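Local atomic coordinates of Lpg2148(MvcA) (Legionella pneumophila subsp. pneumophila str. Philadelphia 1, PDB entry 6K11), a protein that is a Legionella effector that probably acts as a deamidase-related deubiquitinase, removing ubiquitin from the host conjugating enzyme UBE2N and so regulating its activity. Residues A[84-87]-A[88-92]; A[335-338]-A[339-342]; A[371-374]-A[375-379]. All coordinates share one frame; numbering follows the deposited sequence.

In the fold
All three contacts are local, each covering about two turns of one helix, met in chain order. Contact 1 (84-92) opens helix 85-93, packed against helix 71-83 and close to strand 325-333 of the antiparallel sheet. Contact 2 (335-342) opens helix 336-351, which follows that same strand. Their centres lie about 14 Å apart and they touch: Asn342 ND2 comes within 3.5 Å of Gly84 N, a packing approach at the joint between helices 71-83 and 85-93. Contact 3 (371-379) belongs to the next helix, 358-381, near the C-terminus, where it packs on helices 28-39 and 49-64. Its centre is about 33 Å from that of contact 1 and about 36 Å from that of contact 2, with no touch to either.

Contact 1 of 3, residues A[84-87]-A[88-92]; sequences GKIE and AEKFH
Glu87 and Lys90, three residues apart on one helical turn, slant across each other and join their charged ends in a salt bridge, with Lys90 NZ 3.0 Å from Glu87 OE2. The two chains reach this meeting by different routes. Lys90 runs fully extended beyond CG, whereas Glu87 folds at its second torsion (chi2 -53°), which turns the carboxylate back toward the lysine. NZ takes the syn lone pair of OE2, on the side of the other oxygen, and the methylene CD of Lys90 lies 3.4 Å from Glu87 OE2, so aliphatic chain as well as ammonium lines the carboxylate. A long flexible lysine suits this i to i+3 pairing on an open helix face. Ile86 runs alongside Lys90, pointing the same way, with its CG2 methyl 4.2 Å from Lys90 CE.

Beneath the side chains runs the regular i to i+4 ladder. It begins at Gly84, the N-cap, whose carbonyl O accepts from Ala88 N at 2.9 Å. Gly84 also ends the preceding helix with a positive phi of 81°, a backbone setting in which a beta carbon would collide with the carbonyl oxygen of the residue before; glycine, having none, suits this joint. The straightest of the four bonds between 84-87 and 88-92 is Phe91 N to Glu87 O (2.8 Å, 166°).

Small Ala88 and the buried ring of Phe91 both rest on Leu83 of helix 71-83, and Phe91 also reaches Cys79. Beyond them, Lys330 of strand 325-333 makes a cation-pi contact with the Phe91 ring and a hydrogen bond to its carbonyl, tying the helix to the antiparallel sheet.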
loop_
_atom_site.group_PDB
_atom_site.type_symbol
_atom_site.label_atom_id
_atom_site.label_comp_id
_atom_site.label_asym_id
_atom_site.label_seq_id
_atom_site.Cartn_x
_atom_site.Cartn_y
_atom_site.Cartn_z
ATOM N N GLY A 84 5.581 -18.912 -7.136
ATOM C CA GLY A 84 5.853 -19.848 -6.063
ATOM C C GLY A 84 6.553 -19.176 -4.893
ATOM O O GLY A 84 7.160 -18.119 -5.017
ATOM N N LYS A 85 6.468 -19.821 -3.728
ATOM C CA LYS A 85 6.889 -19.182 -2.482
ATOM C C LYS A 85 8.364 -18.772 -2.512
ATOM O O LYS A 85 8.712 -17.644 -2.142
ATOM C CB LYS A 85 6.609 -20.123 -1.307
ATOM C CG LYS A 85 6.824 -19.512 0.067
ATOM C CD LYS A 85 5.490 -19.238 0.746
ATOM C CE LYS A 85 5.640 -18.323 1.963
ATOM N NZ LYS A 85 4.330 -18.113 2.659
ATOM N N ILE A 86 9.248 -19.672 -2.955
ATOM C CA ILE A 86 10.690 -19.410 -2.902
ATOM C C ILE A 86 11.075 -18.257 -3.826
ATOM O O ILE A 86 11.772 -17.321 -3.418
ATOM C CB ILE A 86 11.478 -20.686 -3.257
ATOM C CG1 ILE A 86 11.416 -21.697 -2.118
ATOM C CG2 ILE A 86 12.923 -20.347 -3.601
ATOM C CD1 ILE A 86 11.412 -23.134 -2.608
ATOM N N GLU A 87 10.668 -18.328 -5.098
ATOM C CA GLU A 87 11.024 -17.267 -6.039
ATOM C C GLU A 87 10.318 -15.955 -5.716
ATOM O O GLU A 87 10.874 -14.876 -5.958
ATOM C CB GLU A 87 10.695 -17.689 -7.475
ATOM C CG GLU A 87 11.643 -18.729 -8.046
ATOM C CD GLU A 87 13.106 -18.321 -7.929
ATOM O OE1 GLU A 87 13.485 -17.257 -8.478
ATOM O OE2 GLU A 87 13.872 -19.067 -7.275
ATOM N N ALA A 88 9.094 -16.019 -5.184
ATOM C CA ALA A 88 8.445 -14.791 -4.739
ATOM C C ALA A 88 9.239 -14.129 -3.618
ATOM O O ALA A 88 9.326 -12.896 -3.558
ATOM C CB ALA A 88 7.009 -15.085 -4.295
ATOM N N GLU A 89 9.861 -14.926 -2.745
ATOM C CA GLU A 89 10.698 -14.344 -1.699
ATOM C C GLU A 89 11.928 -13.656 -2.288
ATOM O O GLU A 89 12.333 -12.587 -1.817
ATOM C CB GLU A 89 11.107 -15.420 -0.690
ATOM C CG GLU A 89 11.674 -14.853 0.592
ATOM C CD GLU A 89 12.475 -15.869 1.384
ATOM O OE1 GLU A 89 13.008 -16.830 0.781
ATOM O OE2 GLU A 89 12.573 -15.699 2.617
ATOM N N LYS A 90 12.538 -14.250 -3.317
ATOM C CA LYS A 90 13.656 -13.590 -3.986
ATOM C C LYS A 90 13.204 -12.310 -4.683
ATOM O O LYS A 90 13.893 -11.282 -4.622
ATOM C CB LYS A 90 14.305 -14.544 -4.990
ATOM C CG LYS A 90 14.950 -15.778 -4.364
ATOM C CD LYS A 90 15.469 -16.726 -5.446
ATOM C CE LYS A 90 16.108 -17.979 -4.849
ATOM N NZ LYS A 90 16.547 -18.924 -5.912
ATOM N N PHE A 91 12.050 -12.357 -5.361
ATOM C CA PHE A 91 11.496 -11.162 -5.999
ATOM C C PHE A 91 11.300 -10.046 -4.983
ATOM O O PHE A 91 11.590 -8.876 -5.264
ATOM C CB PHE A 91 10.171 -11.520 -6.684
ATOM C CG PHE A 91 9.726 -10.532 -7.745
ATOM C CD1 PHE A 91 10.622 -10.027 -8.678
ATOM C CD2 PHE A 91 8.399 -10.139 -7.820
ATOM C CE1 PHE A 91 10.209 -9.125 -9.651
ATOM C CE2 PHE A 91 7.971 -9.245 -8.800
ATOM C CZ PHE A 91 8.883 -8.734 -9.715
ATOM N N HIS A 92 10.840 -10.397 -3.778
ATOM C CA HIS A 92 10.569 -9.397 -2.750
ATOM C C HIS A 92 11.833 -8.659 -2.328
ATOM O O HIS A 92 11.768 -7.478 -1.967
ATOM C CB HIS A 92 9.902 -10.073 -1.548
ATOM C CG HIS A 92 9.916 -9.257 -0.290
ATOM N ND1 HIS A 92 8.939 -8.329 0.008
ATOM C CD2 HIS A 92 10.768 -9.257 0.766
ATOM C CE1 HIS A 92 9.198 -7.780 1.183
ATOM N NE2 HIS A 92 10.301 -8.326 1.664
#

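Contact 2 of 3, residues A[335-338]-A[339-342]; sequences NPEL and ALKN
Pro336 O is met twice by Leu340: the backbone N of Leu340 donates to it at 2.9 Å with an N-H...O angle of 167°, and the leucine side chain doubles back over the same oxygen. With CG beside its own backbone N (chi1 -70°), Leu340 CG lies 3.3 Å from Pro336 O. Two residues on, Leu338 O is approached in the same way by Asn342, whose N donates to it at 2.9 Å while the amide carbon CG stands 3.4 Å away.

These are the first two turns of helix 336-351, with Asn335 as N-cap. Asn335 OD1 accepts from Glu337 N at 3.1 Å, the NH arriving well above the carbonyl plane, and so serves one of the amides that have no preceding turn to bond to. Asparagine, with its short side-chain carbonyl, is well suited to that task, and Pro336, which has no NH to be satisfied, fits the first helical position.

The amide of Asn342 slants across the Leu338 branch, Asn342 OD1 lying 3.9 Å from Leu338 CD1. Asn342 ND2 hydrogen-bonds Leu81 O, near the end of helix 71-83. On another side of the helix, small Ala339, together with Pro336 and Leu340, packs on Val8 of helix 4-19.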
loop_
_atom_site.group_PDB
_atom_site.type_symbol
_atom_site.label_atom_id
_atom_site.label_comp_id
_atom_site.label_asym_id
_atom_site.label_seq_id
_atom_site.Cartn_x
_atom_site.Cartn_y
_atom_site.Cartn_z
ATOM N N ASN A 335 7.316 -18.609 -15.140
ATOM C CA ASN A 335 7.167 -19.929 -15.743
ATOM C C ASN A 335 5.693 -20.312 -15.736
ATOM O O ASN A 335 5.158 -20.636 -14.667
ATOM C CB ASN A 335 7.995 -20.963 -14.979
ATOM C CG ASN A 335 7.813 -22.380 -15.519
ATOM O OD1 ASN A 335 7.098 -22.610 -16.499
ATOM N ND2 ASN A 335 8.476 -23.332 -14.889
ATOM N N PRO A 336 5.007 -20.309 -16.883
ATOM C CA PRO A 336 3.558 -20.568 -16.866
ATOM C C PRO A 336 3.179 -21.936 -16.346
ATOM O O PRO A 336 2.092 -22.076 -15.771
ATOM C CB PRO A 336 3.153 -20.408 -18.338
ATOM C CG PRO A 336 4.199 -19.566 -18.934
ATOM C CD PRO A 336 5.480 -19.947 -18.230
ATOM N N GLU A 337 4.024 -22.959 -16.534
ATOM C CA GLU A 337 3.678 -24.292 -16.040
ATOM C C GLU A 337 3.600 -24.303 -14.528
ATOM O O GLU A 337 2.713 -24.937 -13.948
ATOM C CB GLU A 337 4.691 -25.339 -16.515
ATOM C CG GLU A 337 4.883 -25.432 -18.024
ATOM C CD GLU A 337 3.599 -25.591 -18.846
ATOM O OE1 GLU A 337 3.715 -25.455 -20.097
ATOM O OE2 GLU A 337 2.509 -25.892 -18.295
ATOM N N LEU A 338 4.549 -23.632 -13.878
ATOM C CA LEU A 338 4.552 -23.553 -12.424
ATOM C C LEU A 338 3.365 -22.736 -11.914
ATOM O O LEU A 338 2.706 -23.133 -10.946
ATOM C CB LEU A 338 5.871 -22.948 -11.945
ATOM C CG LEU A 338 6.027 -22.664 -10.456
ATOM C CD1 LEU A 338 5.683 -23.901 -9.623
ATOM C CD2 LEU A 338 7.446 -22.213 -10.179
ATOM N N ALA A 339 3.082 -21.593 -12.554
ATOM C CA ALA A 339 1.949 -20.756 -12.145
ATOM C C ALA A 339 0.626 -21.514 -12.265
ATOM O O ALA A 339 -0.208 -21.476 -11.352
ATOM C CB ALA A 339 1.917 -19.470 -12.978
ATOM N N LEU A 340 0.418 -22.216 -13.386
ATOM C CA LEU A 340 -0.800 -23.006 -13.568
ATOM C C LEU A 340 -0.903 -24.134 -12.551
ATOM O O LEU A 340 -2.013 -24.509 -12.153
ATOM C CB LEU A 340 -0.857 -23.580 -14.988
ATOM C CG LEU A 340 -1.102 -22.594 -16.137
ATOM C CD1 LEU A 340 -0.726 -23.215 -17.492
ATOM C CD2 LEU A 340 -2.549 -22.111 -16.130
ATOM N N LYS A 341 0.230 -24.704 -12.140
ATOM C CA LYS A 341 0.221 -25.714 -11.084
ATOM C C LYS A 341 -0.136 -25.115 -9.730
ATOM O O LYS A 341 -0.883 -25.721 -8.954
ATOM C CB LYS A 341 1.580 -26.397 -10.997
ATOM C CG LYS A 341 1.577 -27.518 -9.986
ATOM C CD LYS A 341 2.431 -28.686 -10.431
ATOM C CE LYS A 341 2.475 -29.750 -9.347
ATOM N NZ LYS A 341 3.863 -29.962 -8.867
ATOM N N ASN A 342 0.413 -23.943 -9.417
ATOM C CA ASN A 342 0.020 -23.240 -8.193
ATOM C C ASN A 342 -1.472 -22.921 -8.185
ATOM O O ASN A 342 -2.145 -23.066 -7.157
ATOM C CB ASN A 342 0.838 -21.955 -8.051
ATOM C CG ASN A 342 2.290 -22.236 -7.710
ATOM O OD1 ASN A 342 2.614 -23.318 -7.226
ATOM N ND2 ASN A 342 3.167 -21.266 -7.956
#

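Contact 3 of 3, residues A[371-374]-A[375-379]; sequences LAMT and EHLES
Leu371 turns CG away from its backbone N (chi1 175°), while Glu375, one turn later, holds CG beside its own N (chi1 -62°) and then runs extended. These settings send the two side chains slantwise over each other, so that the CD1 methyl of Leu371 meets Glu375 OE1 at 3.2 Å, with the carboxylate carbon CD at 3.6 Å. The contact is one of van der Waals type: the leucine branch covers part of the glutamate chain on an exposed face, where a carboxylate can still meet solvent. Glu375 CG also lies 3.2 Å from Leu371 O, the carbonyl that receives Glu375 N in a nearly straight bond (2.9 Å, 173°).

Thr374 and Glu378 repeat the i to i+4 spacing but run side by side in one direction, Thr374 CG2 lying 3.6 Å from Glu378 OE2. The threonine hydroxyl is turned back to Lys370 O, to which it is hydrogen-bonded; a beta-branched threonine can thus serve a helix carbonyl and offer a methyl at once.

The inward face is largely apolar. Met373 is extended throughout, and Met373 CE and Leu377 CD2 are 4.3 Å apart; the long, flexible methionine and the branched leucine occupy the seam between the helices. Met373 packs on Val57 and Val60 of helix 49-64 and on Ser39 of helix 28-39; Leu377 reaches Ile53 and Ala36 of the same two helices, and His376 NE2 hydrogen-bonds Glu37, fastening helix 358-381 to helix 28-39.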
loop_
_atom_site.group_PDB
_atom_site.type_symbol
_atom_site.label_atom_id
_atom_site.label_comp_id
_atom_site.label_asym_id
_atom_site.label_seq_id
_atom_site.Cartn_x
_atom_site.Cartn_y
_atom_site.Cartn_z
ATOM N N LEU A 371 -16.067 -19.195 13.460
ATOM C CA LEU A 371 -16.100 -20.178 14.536
ATOM C C LEU A 371 -14.718 -20.361 15.159
ATOM O O LEU A 371 -14.573 -20.367 16.388
ATOM C CB LEU A 371 -16.636 -21.499 13.998
ATOM C CG LEU A 371 -16.593 -22.617 15.032
ATOM C CD1 LEU A 371 -17.619 -22.326 16.133
ATOM C CD2 LEU A 371 -16.829 -23.970 14.388
ATOM N N ALA A 372 -13.687 -20.514 14.324
ATOM C CA ALA A 372 -12.334 -20.699 14.847
ATOM C C ALA A 372 -11.881 -19.484 15.648
ATOM O O ALA A 372 -11.261 -19.618 16.718
ATOM C CB ALA A 372 -11.361 -20.982 13.702
ATOM N N MET A 373 -12.163 -18.287 15.138
ATOM C CA MET A 373 -11.818 -17.070 15.866
ATOM C C MET A 373 -12.505 -17.037 17.228
ATOM O O MET A 373 -11.867 -16.746 18.253
ATOM C CB MET A 373 -12.199 -15.834 15.034
ATOM C CG MET A 373 -11.827 -14.498 15.690
ATOM S SD MET A 373 -12.353 -12.998 14.793
ATOM C CE MET A 373 -11.920 -11.747 16.009
ATOM N N THR A 374 -13.806 -17.338 17.261
ATOM C CA THR A 374 -14.566 -17.237 18.505
ATOM C C THR A 374 -14.087 -18.265 19.527
ATOM O O THR A 374 -13.866 -17.943 20.700
ATOM C CB THR A 374 -16.056 -17.426 18.227
ATOM O OG1 THR A 374 -16.488 -16.473 17.242
ATOM C CG2 THR A 374 -16.858 -17.228 19.501
ATOM N N GLU A 375 -13.921 -19.517 19.093
ATOM C CA GLU A 375 -13.477 -20.553 20.019
ATOM C C GLU A 375 -12.061 -20.276 20.519
ATOM O O GLU A 375 -11.766 -20.470 21.705
ATOM C CB GLU A 375 -13.591 -21.924 19.345
ATOM C CG GLU A 375 -15.043 -22.267 18.982
ATOM C CD GLU A 375 -15.235 -23.668 18.405
ATOM O OE1 GLU A 375 -16.376 -24.195 18.481
ATOM O OE2 GLU A 375 -14.257 -24.237 17.862
ATOM N N HIS A 376 -11.181 -19.779 19.643
ATOM C CA HIS A 376 -9.813 -19.484 20.060
ATOM C C HIS A 376 -9.780 -18.332 21.060
ATOM O O HIS A 376 -9.027 -18.370 22.045
ATOM C CB HIS A 376 -8.950 -19.176 18.831
ATOM C CG HIS A 376 -7.477 -19.344 19.055
ATOM N ND1 HIS A 376 -6.938 -20.447 19.691
ATOM C CD2 HIS A 376 -6.428 -18.546 18.735
ATOM C CE1 HIS A 376 -5.623 -20.323 19.742
ATOM N NE2 HIS A 376 -5.287 -19.181 19.172
ATOM N N LEU A 377 -10.596 -17.301 20.832
ATOM C CA LEU A 377 -10.669 -16.188 21.776
ATOM C C LEU A 377 -11.220 -16.645 23.126
ATOM O O LEU A 377 -10.690 -16.276 24.183
ATOM C CB LEU A 377 -11.536 -15.082 21.174
ATOM C CG LEU A 377 -11.092 -13.625 21.225
ATOM C CD1 LEU A 377 -9.603 -13.464 20.990
ATOM C CD2 LEU A 377 -11.895 -12.858 20.172
ATOM N N GLU A 378 -12.283 -17.450 23.110
ATOM C CA GLU A 378 -12.859 -17.919 24.363
ATOM C C GLU A 378 -11.884 -18.820 25.108
ATOM O O GLU A 378 -11.788 -18.763 26.340
ATOM C CB GLU A 378 -14.170 -18.646 24.091
ATOM C CG GLU A 378 -15.304 -17.733 23.629
ATOM C CD GLU A 378 -16.494 -18.524 23.137
ATOM O OE1 GLU A 378 -16.323 -19.736 22.901
ATOM O OE2 GLU A 378 -17.594 -17.945 22.989
ATOM N N SER A 379 -11.128 -19.642 24.373
ATOM C CA SER A 379 -10.148 -20.521 24.999
ATOM C C SER A 379 -9.021 -19.719 25.633
ATOM O O SER A 379 -8.685 -19.920 26.807
ATOM C CB SER A 379 -9.604 -21.514 23.956
ATOM O OG SER A 379 -9.007 -22.642 24.577
#